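Local structure of hypothetical protein (Mus musculus, 1VKB) at residues Thr48-Phe52 with Leu105-Val109; Gly72-Thr76 with Tyr141-Tyr145; Val18-Leu22 with Ile62-Leu66; Ala14-Tyr19 with Val122-Tyr127. The protein is probably a gamma-glutamylamine cyclotransferase of the AIG2-like family, expected to release the gamma-glutamyl group of its substrates as 5-oxoproline. One frame throughout, in Å; residues are numbered along the deposited sequence.

Interaction 1 (Thr48-Phe52 with Leu105-Val109); sequences TVESF and LQVQV
Val49 lays its CG2 branch obliquely across the aliphatic stem of Gln106, with 3.6 Å between Val49 CG2 and Gln106 CG. Two torsions set this crossing. In Gln106, CG stands opposite the backbone N (chi1 -173°) and the chain runs straight on, offering its flank, while Val49 places CG2 beside its own backbone N, on the side facing the strand. The other branch, CG1, lies 3.8 Å from Gln106 OE1, and the amide nitrogen NE2 turns to Ser121 OG. Between the backbones, Val49 N donates an almost straight bond to Gln106 O (3.0 Å, 173° at the hydrogen), tilted out of the carbonyl plane. This is where an antiparallel pairing of strands 40-48 and 101-109 runs out: Thr48 and Val107 form a non-hydrogen-bonded pair, and beyond Thr48 the chain leaves the sheet for a loop. Phe52 comes back from that loop against Leu105, the two side chains arriving from opposite directions, and the ring's CE2 lies 3.6 Å from Leu105 CD1. Thr48 OG1 donates to Glu50 O at 2.7 Å, tying the loop back on itself, and accepts from Val75 N; one water joins Glu50 N to Gln106 O.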
loop_
_atom_site.group_PDB
_atom_site.type_symbol
_atom_site.label_atom_id
_atom_site.label_comp_id
_atom_site.label_asym_id
_atom_site.label_seq_id
_atom_site.Cartn_x
_atom_site.Cartn_y
_atom_site.Cartn_z
ATOM N N THR A 48 5.112 -4.723 7.961
ATOM C CA THR A 48 4.907 -6.096 7.541
ATOM C C THR A 48 5.777 -6.989 8.389
ATOM O O THR A 48 6.889 -6.606 8.775
ATOM C CB THR A 48 5.208 -6.267 6.046
ATOM O OG1 THR A 48 6.537 -5.804 5.709
ATOM C CG2 THR A 48 4.257 -5.425 5.269
ATOM N N VAL A 49 5.274 -8.153 8.746
ATOM C CA VAL A 49 6.096 -9.121 9.486
ATOM C C VAL A 49 7.186 -9.690 8.593
ATOM O O VAL A 49 8.349 -9.758 8.991
ATOM C CB VAL A 49 5.224 -10.237 10.136
ATOM C CG1 VAL A 49 6.074 -11.375 10.630
ATOM C CG2 VAL A 49 4.356 -9.628 11.269
ATOM N N GLU A 50 6.811 -10.094 7.391
ATOM C CA GLU A 50 7.759 -10.497 6.362
ATOM C C GLU A 50 8.384 -9.269 5.701
ATOM O O GLU A 50 7.780 -8.195 5.670
ATOM C CB GLU A 50 7.071 -11.375 5.322
ATOM C CG GLU A 50 8.014 -11.875 4.226
ATOM C CD GLU A 50 9.195 -12.712 4.728
ATOM O OE1 GLU A 50 10.250 -12.140 5.172
ATOM O OE2 GLU A 50 9.065 -13.968 4.621
ATOM N N SER A 51 9.613 -9.413 5.205
ATOM C CA SER A 51 10.243 -8.301 4.452
ATOM C C SER A 51 9.843 -8.388 2.984
ATOM O O SER A 51 9.733 -9.493 2.427
ATOM C CB SER A 51 11.744 -8.295 4.632
ATOM O OG SER A 51 12.278 -9.491 4.183
ATOM N N PHE A 52 9.678 -7.238 2.338
ATOM C CA PHE A 52 9.421 -7.178 0.891
ATOM C C PHE A 52 10.178 -5.977 0.343
ATOM O O PHE A 52 10.314 -4.992 1.075
ATOM C CB PHE A 52 7.937 -6.912 0.620
ATOM C CG PHE A 52 7.038 -7.991 1.114
ATOM C CD1 PHE A 52 6.773 -9.083 0.322
ATOM C CD2 PHE A 52 6.506 -7.935 2.396
ATOM C CE1 PHE A 52 5.965 -10.112 0.773
ATOM C CE2 PHE A 52 5.687 -8.951 2.854
ATOM C CZ PHE A 52 5.411 -10.047 2.044
ATOM N N LEU A 105 -1.529 -10.337 4.188
ATOM C CA LEU A 105 -0.247 -10.450 4.861
ATOM C C LEU A 105 -0.391 -10.165 6.358
ATOM O O LEU A 105 -1.283 -9.442 6.778
ATOM C CB LEU A 105 0.757 -9.430 4.284
ATOM C CG LEU A 105 1.170 -9.436 2.817
ATOM C CD1 LEU A 105 2.152 -8.255 2.573
ATOM C CD2 LEU A 105 1.808 -10.791 2.462
ATOM N N GLN A 106 0.523 -10.709 7.148
ATOM C CA GLN A 106 0.576 -10.425 8.578
ATOM C C GLN A 106 1.307 -9.113 8.788
ATOM O O GLN A 106 2.420 -8.928 8.286
ATOM C CB GLN A 106 1.318 -11.519 9.327
ATOM C CG GLN A 106 1.274 -11.387 10.802
ATOM C CD GLN A 106 2.083 -12.495 11.488
ATOM O OE1 GLN A 106 2.775 -13.277 10.818
ATOM N NE2 GLN A 106 2.013 -12.552 12.811
ATOM N N VAL A 107 0.697 -8.251 9.611
ATOM C CA VAL A 107 1.209 -6.903 9.916
ATOM C C VAL A 107 1.403 -6.770 11.422
ATOM O O VAL A 107 0.515 -7.040 12.222
ATOM C CB VAL A 107 0.268 -5.805 9.377
ATOM C CG1 VAL A 107 0.694 -4.425 9.834
ATOM C CG2 VAL A 107 0.140 -5.884 7.835
ATOM N N GLN A 108 2.625 -6.477 11.805
ATOM C CA GLN A 108 2.940 -6.179 13.182
ATOM C C GLN A 108 2.340 -4.787 13.532
ATOM O O GLN A 108 2.555 -3.774 12.814
ATOM C CB GLN A 108 4.454 -6.189 13.372
ATOM C CG GLN A 108 4.881 -5.819 14.794
ATOM C CD GLN A 108 6.379 -5.613 14.940
ATOM O OE1 GLN A 108 7.108 -5.428 13.956
ATOM N NE2 GLN A 108 6.841 -5.637 16.184
ATOM N N VAL A 109 1.598 -4.737 14.635
ATOM C CA VAL A 109 0.955 -3.504 15.079
ATOM C C VAL A 109 1.979 -2.660 15.842
ATOM O O VAL A 109 2.570 -3.123 16.829
ATOM C CB VAL A 109 -0.239 -3.821 15.956
ATOM C CG1 VAL A 109 -0.837 -2.540 16.558
ATOM C CG2 VAL A 109 -1.272 -4.614 15.145
HETATM O O HOH W 1 7.914 -6.483 11.394
HETATM O O HOH W 2 4.088 -9.897 6.302
#

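Interaction 2 (Gly72-Thr76 with Tyr141-Tyr145); sequences GHCVT and YHESY
His73 and Glu143 meet because each side chain leaves its CA with CG beside the backbone N, at chi1 -50° and -70° respectively, which brings the imidazole and the acid's methylene stem obliquely across one another. Glu143 then runs on extended, its CG 3.8 Å from His73 CB, and the carboxylate ends with its plane 66° from that of the ring. Glu143 OE2 lies 4.1 Å from His73 ND1, with the charged atoms not in contact. On the ring's other flank, CD2 approaches the backbone oxygen of Tyr141 at 3.4 Å, while the two side chains cross at about a right angle. Replacing the histidine by an alanine here would probably lose the ring's share of the packing on the Glu143 stem and leave the Tyr141 carbonyl and the Glu143 carboxylate without the imidazole beside them.

The contact joins, at the surface, the loop leading into strand 76-82 to the long loop after strand 121-129. The two run nearly side by side, 7° apart in direction, and are tied by one direct backbone bond: Thr76 N to Glu143 O, 3.0 Å long and close to linear with the carbonyl. Val75 CA adds a CA-H...O contact to the same oxygen. A further link is made by a water between Thr76 O and Tyr145 N. The loop 72-76 is itself anchored to strand 40-48 by the disulfide from Cys74 to Cys47. With a single direct bond and an acid held near a histidine, the joint has a modest polar character; if His73 were protonated, Glu143 would be likely to add a weak long-range attraction at this surface.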
loop_
_atom_site.group_PDB
_atom_site.type_symbol
_atom_site.label_atom_id
_atom_site.label_comp_id
_atom_site.label_asym_id
_atom_site.label_seq_id
_atom_site.Cartn_x
_atom_site.Cartn_y
_atom_site.Cartn_z
ATOM N N GLY A 72 14.485 -7.338 0.786
ATOM C CA GLY A 72 14.192 -5.963 1.214
ATOM C C GLY A 72 13.977 -5.832 2.724
ATOM O O GLY A 72 14.718 -6.383 3.481
ATOM N N HIS A 73 12.950 -5.102 3.153
ATOM C CA HIS A 73 12.755 -4.729 4.554
ATOM C C HIS A 73 11.323 -4.903 4.995
ATOM O O HIS A 73 10.430 -5.028 4.171
ATOM C CB HIS A 73 13.136 -3.268 4.716
ATOM C CG HIS A 73 14.464 -2.960 4.126
ATOM N ND1 HIS A 73 15.645 -3.205 4.794
ATOM C CD2 HIS A 73 14.810 -2.520 2.890
ATOM C CE1 HIS A 73 16.663 -2.891 4.010
ATOM N NE2 HIS A 73 16.185 -2.484 2.845
ATOM N N CYS A 74 11.084 -4.887 6.298
ATOM C CA CYS A 74 9.723 -4.816 6.757
ATOM C C CYS A 74 9.277 -3.411 6.372
ATOM O O CYS A 74 10.058 -2.444 6.506
ATOM C CB CYS A 74 9.605 -5.095 8.257
ATOM S SG CYS A 74 9.657 -3.692 9.374
ATOM N N VAL A 75 8.098 -3.306 5.793
ATOM C CA VAL A 75 7.596 -2.040 5.225
ATOM C C VAL A 75 6.530 -1.460 6.159
ATOM O O VAL A 75 5.630 -2.177 6.587
ATOM C CB VAL A 75 7.064 -2.257 3.819
ATOM C CG1 VAL A 75 6.298 -1.050 3.294
ATOM C CG2 VAL A 75 8.239 -2.554 2.861
ATOM N N THR A 76 6.644 -0.172 6.478
ATOM C CA THR A 76 5.730 0.489 7.402
ATOM C C THR A 76 4.518 1.014 6.640
ATOM O O THR A 76 4.571 1.282 5.425
ATOM C CB THR A 76 6.436 1.676 8.171
ATOM O OG1 THR A 76 6.847 2.688 7.252
ATOM C CG2 THR A 76 7.708 1.236 8.832
ATOM N N TYR A 141 15.450 -0.141 -2.200
ATOM C CA TYR A 141 14.377 -0.766 -1.416
ATOM C C TYR A 141 14.113 0.001 -0.155
ATOM O O TYR A 141 14.985 0.118 0.697
ATOM C CB TYR A 141 14.707 -2.213 -1.043
ATOM C CG TYR A 141 14.892 -3.179 -2.201
ATOM C CD1 TYR A 141 14.547 -2.859 -3.518
ATOM C CD2 TYR A 141 15.426 -4.436 -1.970
ATOM C CE1 TYR A 141 14.734 -3.789 -4.548
ATOM C CE2 TYR A 141 15.614 -5.358 -2.999
ATOM C CZ TYR A 141 15.254 -5.042 -4.271
ATOM O OH TYR A 141 15.489 -5.958 -5.292
ATOM N N HIS A 142 12.894 0.522 -0.064
ATOM C CA HIS A 142 12.491 1.464 0.968
ATOM C C HIS A 142 11.855 0.771 2.136
ATOM O O HIS A 142 11.140 -0.215 1.985
ATOM C CB HIS A 142 11.465 2.442 0.383
ATOM C CG HIS A 142 12.057 3.436 -0.568
ATOM N ND1 HIS A 142 12.589 4.628 -0.150
ATOM C CD2 HIS A 142 12.283 3.368 -1.895
ATOM C CE1 HIS A 142 13.083 5.275 -1.192
ATOM N NE2 HIS A 142 12.926 4.523 -2.262
ATOM N N GLU A 143 12.061 1.331 3.313
ATOM C CA GLU A 143 11.328 0.880 4.504
ATOM C C GLU A 143 9.958 1.544 4.548
ATOM O O GLU A 143 8.978 0.975 5.061
ATOM C CB GLU A 143 12.129 1.210 5.759
ATOM C CG GLU A 143 13.380 0.345 5.874
ATOM C CD GLU A 143 14.315 0.769 7.011
ATOM O OE1 GLU A 143 13.971 1.698 7.765
ATOM O OE2 GLU A 143 15.395 0.154 7.112
ATOM N N SER A 144 9.886 2.773 4.045
ATOM C CA SER A 144 8.642 3.523 4.039
ATOM C C SER A 144 8.581 4.415 2.813
ATOM O O SER A 144 9.628 4.793 2.255
ATOM C CB SER A 144 8.448 4.340 5.317
ATOM O OG SER A 144 9.358 5.386 5.452
ATOM N N TYR A 145 7.356 4.793 2.454
ATOM C CA TYR A 145 7.104 5.666 1.306
ATOM C C TYR A 145 6.649 7.073 1.711
ATOM O O TYR A 145 5.701 7.239 2.494
ATOM C CB TYR A 145 6.013 5.074 0.430
ATOM C CG TYR A 145 5.610 5.987 -0.711
ATOM C CD1 TYR A 145 6.422 6.168 -1.792
ATOM C CD2 TYR A 145 4.388 6.690 -0.674
ATOM C CE1 TYR A 145 6.043 7.065 -2.870
ATOM C CE2 TYR A 145 4.003 7.512 -1.701
ATOM C CZ TYR A 145 4.829 7.719 -2.786
ATOM O OH TYR A 145 4.418 8.549 -3.792
HETATM O O HOH W 3 11.878 -2.688 1.015
HETATM O O HOH W 4 5.176 3.338 3.725
#

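Interaction 3 (Val18-Leu22 with Ile62-Leu66); sequences VYGTL and IPWLL. With FMT (formic acid), chain C.
Tyr19, in the loop that follows strand 14-18, reaches across to Leu65 on strand 62-66. Its CB lies near Thr76 O, and chi1 of 57° sets CG between the backbone N and the carbonyl carbon, sending the ring across toward strand 62-66. From there the ring is sandwiched. A formic acid oxygen, O1, stands 3.3 Å above the plane of one face, displaced toward the CD2 and CE2 rim, whereas Leu65 CB sits over the opposite face in a CH-pi contact, 3.9 Å from the Tyr19 ring centroid. Tyr19 CE1 comes to 3.7 Å from Leu65 N, and Pro63 O lies at the ring edge, near its plane. At the far end Tyr19 CZ is 3.4 Å from Leu65 CB, and OH accepts a bond from Leu65 N at 3.1 Å; its own proton goes to Tyr127 O.

Tyr-Gly-Thr-Leu is the form taken here by the signature loop of the gamma-glutamyl cyclotransferase family, a loop that in relatives helps line the substrate pocket. The bound formic acid, probably from the crystallisation liquor, is consistent with that role: Tyr19 N donates to O1 at 2.9 Å, Leu22 N reaches O2, and Gly20 N adds a weak bond. Gly20 leaves room for Pro63, whose CG lies 3.6 Å from Gly20 CA, in a place that a side chain could hardly share. Thr21, crossing Pro63 at about a right angle, sets its methyl CG2 against Pro63 CD, while its OG1 is hydrogen-bonded to Asn28 ND2.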
loop_
_atom_site.group_PDB
_atom_site.type_symbol
_atom_site.label_atom_id
_atom_site.label_comp_id
_atom_site.label_asym_id
_atom_site.label_seq_id
_atom_site.Cartn_x
_atom_site.Cartn_y
_atom_site.Cartn_z
ATOM N N VAL A 18 -2.033 -0.121 3.981
ATOM C CA VAL A 18 -1.577 0.755 2.908
ATOM C C VAL A 18 -0.212 1.340 3.252
ATOM O O VAL A 18 0.060 1.765 4.386
ATOM C CB VAL A 18 -2.616 1.829 2.535
ATOM C CG1 VAL A 18 -3.888 1.138 2.031
ATOM C CG2 VAL A 18 -2.905 2.790 3.638
ATOM N N TYR A 19 0.655 1.309 2.259
ATOM C CA TYR A 19 2.061 1.701 2.424
ATOM C C TYR A 19 2.442 2.842 1.496
ATOM O O TYR A 19 3.510 3.403 1.653
ATOM C CB TYR A 19 2.986 0.506 2.147
ATOM C CG TYR A 19 2.780 -0.073 0.775
ATOM C CD1 TYR A 19 3.420 0.467 -0.336
ATOM C CD2 TYR A 19 1.939 -1.168 0.594
ATOM C CE1 TYR A 19 3.183 -0.041 -1.587
ATOM C CE2 TYR A 19 1.684 -1.656 -0.636
ATOM C CZ TYR A 19 2.328 -1.089 -1.744
ATOM O OH TYR A 19 2.124 -1.592 -3.011
ATOM N N GLY A 20 1.602 3.135 0.496
ATOM C CA GLY A 20 1.978 4.049 -0.540
ATOM C C GLY A 20 1.179 5.320 -0.570
ATOM O O GLY A 20 1.044 6.066 0.425
ATOM N N THR A 21 0.717 5.642 -1.778
ATOM C CA THR A 21 0.032 6.943 -2.012
ATOM C C THR A 21 -1.300 7.035 -1.282
ATOM O O THR A 21 -1.890 8.115 -1.194
ATOM C CB THR A 21 -0.203 7.229 -3.504
ATOM O OG1 THR A 21 -1.163 6.312 -4.043
ATOM C CG2 THR A 21 1.042 7.043 -4.296
ATOM N N LEU A 22 -1.797 5.894 -0.814
ATOM C CA LEU A 22 -3.044 5.834 -0.033
ATOM C C LEU A 22 -2.954 6.226 1.436
ATOM O O LEU A 22 -3.986 6.478 2.061
ATOM C CB LEU A 22 -3.730 4.466 -0.167
ATOM C CG LEU A 22 -4.192 4.108 -1.579
ATOM C CD1 LEU A 22 -4.612 2.638 -1.622
ATOM C CD2 LEU A 22 -5.315 4.965 -2.049
ATOM N N ILE A 62 5.332 5.649 -8.921
ATOM C CA ILE A 62 4.394 4.904 -8.064
ATOM C C ILE A 62 5.172 4.011 -7.098
ATOM O O ILE A 62 6.198 3.425 -7.468
ATOM C CB ILE A 62 3.474 4.079 -8.962
ATOM C CG1 ILE A 62 2.427 5.038 -9.556
ATOM C CG2 ILE A 62 2.742 3.041 -8.186
ATOM C CD1 ILE A 62 1.657 4.415 -10.721
ATOM N N PRO A 63 4.721 3.914 -5.863
ATOM C CA PRO A 63 5.281 2.928 -4.975
ATOM C C PRO A 63 4.695 1.536 -5.194
ATOM O O PRO A 63 3.464 1.356 -5.291
ATOM C CB PRO A 63 4.895 3.444 -3.599
ATOM C CG PRO A 63 3.535 4.089 -3.805
ATOM C CD PRO A 63 3.696 4.731 -5.188
ATOM N N TRP A 64 5.578 0.553 -5.220
ATOM C CA TRP A 64 5.195 -0.837 -5.443
ATOM C C TRP A 64 5.840 -1.729 -4.432
ATOM O O TRP A 64 7.074 -1.767 -4.337
ATOM C CB TRP A 64 5.637 -1.312 -6.831
ATOM C CG TRP A 64 5.361 -0.377 -7.994
ATOM C CD1 TRP A 64 6.118 0.658 -8.408
ATOM C CD2 TRP A 64 4.282 -0.495 -8.959
ATOM N NE1 TRP A 64 5.579 1.224 -9.552
ATOM C CE2 TRP A 64 4.451 0.532 -9.901
ATOM C CE3 TRP A 64 3.190 -1.345 -9.096
ATOM C CZ2 TRP A 64 3.558 0.729 -10.964
ATOM C CZ3 TRP A 64 2.312 -1.146 -10.154
ATOM C CH2 TRP A 64 2.512 -0.123 -11.067
ATOM N N LEU A 65 5.020 -2.501 -3.719
ATOM C CA LEU A 65 5.509 -3.531 -2.826
ATOM C C LEU A 65 5.607 -4.835 -3.632
ATOM O O LEU A 65 4.577 -5.446 -4.020
ATOM C CB LEU A 65 4.586 -3.684 -1.610
ATOM C CG LEU A 65 5.169 -4.462 -0.433
ATOM C CD1 LEU A 65 6.358 -3.693 0.156
ATOM C CD2 LEU A 65 4.105 -4.645 0.630
ATOM N N LEU A 66 6.853 -5.206 -3.960
ATOM C CA LEU A 66 7.105 -6.328 -4.849
ATOM C C LEU A 66 6.904 -7.616 -4.073
ATOM O O LEU A 66 7.388 -7.748 -2.954
ATOM C CB LEU A 66 8.478 -6.268 -5.467
ATOM C CG LEU A 66 8.935 -4.971 -6.066
ATOM C CD1 LEU A 66 10.311 -5.137 -6.710
ATOM C CD2 LEU A 66 7.889 -4.472 -7.042
HETATM C C FMT C . -0.882 1.542 -1.178
HETATM O O1 FMT C . -0.721 0.754 -0.221
HETATM O O2 FMT C . -0.865 2.800 -1.178
#

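Interaction 4 (Ala14-Tyr19 with Val122-Tyr127); sequences AHIFVY and VQCFVY. With FMT (formic acid), chain C.
The curled sheet of the gamma-glutamyl cyclotransferase fold is drawn together where strand 14-18 meets strand 121-129, Ile16 and Phe125 forming a single bridge between segments set at 58°. Phe125 bonds to both neighbours of Ile16: its N donates to His15 O at 2.9 Å, and its O receives Phe17 N at 2.8 Å. Toward the inside, Phe17 and Val126 run side by side, with Phe17 CB 3.8 Å from Val126 CG2 and Cys124 CB also packed against Phe17. His15 crosses Val122 at about a right angle, and a water in the plane of its ring joins ND1 to Gln123 O.

At the other end Tyr19 OH donates to Tyr127 O, 2.7 Å away near the ring plane, while CE2 lies 3.8 Å from Val126 CG1. A phenylalanine here would probably leave the Tyr127 carbonyl without its donor and Leu65 N without its acceptor. One water is gripped by Phe17 O, Tyr127 N and O1 of the bound formic acid. Strand pairing that gives out where the two strands diverge, with formic acid and water between them, is consistent with the curled, barrel-like sheet of the gamma-glutamyl cyclotransferase fold, the signature loop leaving at this end.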
loop_
_atom_site.group_PDB
_atom_site.type_symbol
_atom_site.label_atom_id
_atom_site.label_comp_id
_atom_site.label_asym_id
_atom_site.label_seq_id
_atom_site.Cartn_x
_atom_site.Cartn_y
_atom_site.Cartn_z
ATOM N N ALA A 14 -13.202 -5.513 6.477
ATOM C CA ALA A 14 -11.902 -6.117 6.213
ATOM C C ALA A 14 -10.779 -5.174 6.551
ATOM O O ALA A 14 -10.830 -3.986 6.192
ATOM C CB ALA A 14 -11.792 -6.469 4.752
ATOM N N HIS A 15 -9.722 -5.705 7.152
ATOM C CA HIS A 15 -8.531 -4.931 7.407
ATOM C C HIS A 15 -7.650 -4.865 6.175
ATOM O O HIS A 15 -7.446 -5.881 5.518
ATOM C CB HIS A 15 -7.730 -5.512 8.568
ATOM C CG HIS A 15 -8.336 -5.223 9.920
ATOM N ND1 HIS A 15 -8.563 -6.199 10.865
ATOM C CD2 HIS A 15 -8.788 -4.070 10.460
ATOM C CE1 HIS A 15 -9.116 -5.656 11.941
ATOM N NE2 HIS A 15 -9.272 -4.363 11.716
ATOM N N ILE A 16 -7.170 -3.661 5.874
ATOM C CA ILE A 16 -6.175 -3.437 4.851
ATOM C C ILE A 16 -5.005 -2.685 5.423
ATOM O O ILE A 16 -5.132 -1.980 6.440
ATOM C CB ILE A 16 -6.749 -2.684 3.617
ATOM C CG1 ILE A 16 -7.084 -1.193 3.913
ATOM C CG2 ILE A 16 -7.991 -3.409 3.014
ATOM C CD1 ILE A 16 -7.377 -0.472 2.640
ATOM N N PHE A 17 -3.868 -2.824 4.757
ATOM C CA PHE A 17 -2.645 -2.140 5.129
ATOM C C PHE A 17 -2.141 -1.433 3.875
ATOM O O PHE A 17 -1.921 -2.061 2.863
ATOM C CB PHE A 17 -1.648 -3.157 5.614
ATOM C CG PHE A 17 -0.264 -2.628 5.877
ATOM C CD1 PHE A 17 0.052 -2.016 7.077
ATOM C CD2 PHE A 17 0.736 -2.836 4.956
ATOM C CE1 PHE A 17 1.366 -1.594 7.320
ATOM C CE2 PHE A 17 2.027 -2.411 5.213
ATOM C CZ PHE A 17 2.330 -1.822 6.381
ATOM N N VAL A 18 -2.033 -0.121 3.981
ATOM C CA VAL A 18 -1.577 0.755 2.908
ATOM C C VAL A 18 -0.212 1.340 3.252
ATOM O O VAL A 18 0.060 1.765 4.386
ATOM C CB VAL A 18 -2.616 1.829 2.535
ATOM C CG1 VAL A 18 -3.888 1.138 2.031
ATOM C CG2 VAL A 18 -2.905 2.790 3.638
ATOM N N TYR A 19 0.655 1.309 2.259
ATOM C CA TYR A 19 2.061 1.701 2.424
ATOM C C TYR A 19 2.442 2.842 1.496
ATOM O O TYR A 19 3.510 3.403 1.653
ATOM C CB TYR A 19 2.986 0.506 2.147
ATOM C CG TYR A 19 2.780 -0.073 0.775
ATOM C CD1 TYR A 19 3.420 0.467 -0.336
ATOM C CD2 TYR A 19 1.939 -1.168 0.594
ATOM C CE1 TYR A 19 3.183 -0.041 -1.587
ATOM C CE2 TYR A 19 1.684 -1.656 -0.636
ATOM C CZ TYR A 19 2.328 -1.089 -1.744
ATOM O OH TYR A 19 2.124 -1.592 -3.011
ATOM N N VAL A 122 -1.868 -8.252 12.960
ATOM C CA VAL A 122 -3.189 -8.347 12.373
ATOM C C VAL A 122 -3.029 -8.776 10.927
ATOM O O VAL A 122 -2.117 -8.331 10.254
ATOM C CB VAL A 122 -3.920 -7.001 12.477
ATOM C CG1 VAL A 122 -3.171 -5.938 11.847
ATOM C CG2 VAL A 122 -5.330 -7.075 11.840
ATOM N N GLN A 123 -3.926 -9.630 10.448
ATOM C CA GLN A 123 -3.891 -9.977 9.016
ATOM C C GLN A 123 -4.600 -8.886 8.232
ATOM O O GLN A 123 -5.736 -8.523 8.549
ATOM C CB GLN A 123 -4.592 -11.317 8.729
ATOM C CG GLN A 123 -4.241 -11.883 7.345
ATOM C CD GLN A 123 -2.905 -12.667 7.359
ATOM O OE1 GLN A 123 -2.277 -12.785 8.397
ATOM N NE2 GLN A 123 -2.516 -13.211 6.219
ATOM N N CYS A 124 -3.971 -8.398 7.150
ATOM C CA CYS A 124 -4.497 -7.304 6.366
ATOM C C CYS A 124 -4.318 -7.626 4.890
ATOM O O CYS A 124 -3.318 -8.220 4.519
ATOM C CB CYS A 124 -3.676 -6.048 6.601
ATOM S SG CYS A 124 -3.711 -5.396 8.281
ATOM N N PHE A 125 -5.262 -7.217 4.074
ATOM C CA PHE A 125 -5.044 -7.179 2.659
ATOM C C PHE A 125 -4.017 -6.050 2.330
ATOM O O PHE A 125 -4.082 -4.918 2.845
ATOM C CB PHE A 125 -6.323 -6.910 1.886
ATOM C CG PHE A 125 -7.303 -8.058 1.892
ATOM C CD1 PHE A 125 -6.931 -9.338 1.512
ATOM C CD2 PHE A 125 -8.622 -7.842 2.302
ATOM C CE1 PHE A 125 -7.859 -10.394 1.572
ATOM C CE2 PHE A 125 -9.527 -8.910 2.328
ATOM C CZ PHE A 125 -9.136 -10.157 1.970
ATOM N N VAL A 126 -3.148 -6.355 1.382
ATOM C CA VAL A 126 -2.123 -5.404 0.920
ATOM C C VAL A 126 -2.061 -5.520 -0.595
ATOM O O VAL A 126 -2.212 -6.636 -1.123
ATOM C CB VAL A 126 -0.729 -5.773 1.498
ATOM C CG1 VAL A 126 0.315 -4.727 1.078
ATOM C CG2 VAL A 126 -0.779 -5.845 3.014
ATOM N N TYR A 127 -1.910 -4.391 -1.285
ATOM C CA TYR A 127 -1.733 -4.392 -2.749
ATOM C C TYR A 127 -0.242 -4.643 -3.063
ATOM O O TYR A 127 0.582 -3.763 -2.860
ATOM C CB TYR A 127 -2.276 -3.084 -3.356
ATOM C CG TYR A 127 -3.779 -3.047 -3.195
ATOM C CD1 TYR A 127 -4.592 -3.852 -4.009
ATOM C CD2 TYR A 127 -4.389 -2.283 -2.199
ATOM C CE1 TYR A 127 -5.966 -3.879 -3.841
ATOM C CE2 TYR A 127 -5.798 -2.347 -1.986
ATOM C CZ TYR A 127 -6.557 -3.113 -2.829
ATOM O OH TYR A 127 -7.913 -3.173 -2.661
HETATM C C FMT C . -0.882 1.542 -1.178
HETATM O O1 FMT C . -0.721 0.754 -0.221
HETATM O O2 FMT C . -0.865 2.800 -1.178
HETATM O O HOH W 5 -7.739 -8.910 10.386
HETATM O O HOH W 6 -1.751 -1.835 0.067
#

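In the fold
Interaction 3 is wholly buried near the centre of the chain, interactions 1 and 4 are partly buried, interaction 1 at the end of a strand pairing, and interaction 2 lies on the surface. Interactions 3 and 4 share Val18, Tyr19 and the formic acid; interaction 4 combines backbone bridging with apolar packing, interaction 3 a ring face, a hydroxyl and the formic acid. Interaction 1 joins interaction 4 through backbone bonding of strands 101-109 and 121-129, and interaction 2 through bonds from Thr48 to Val75 and Phe52 to His73. In interactions 1 and 2 exposed side chains such as Gln106 and Glu143 take part; waters join the segments in 1, 2 and 4. Tyr145 of interaction 2 packs on Gly20 and Pro63.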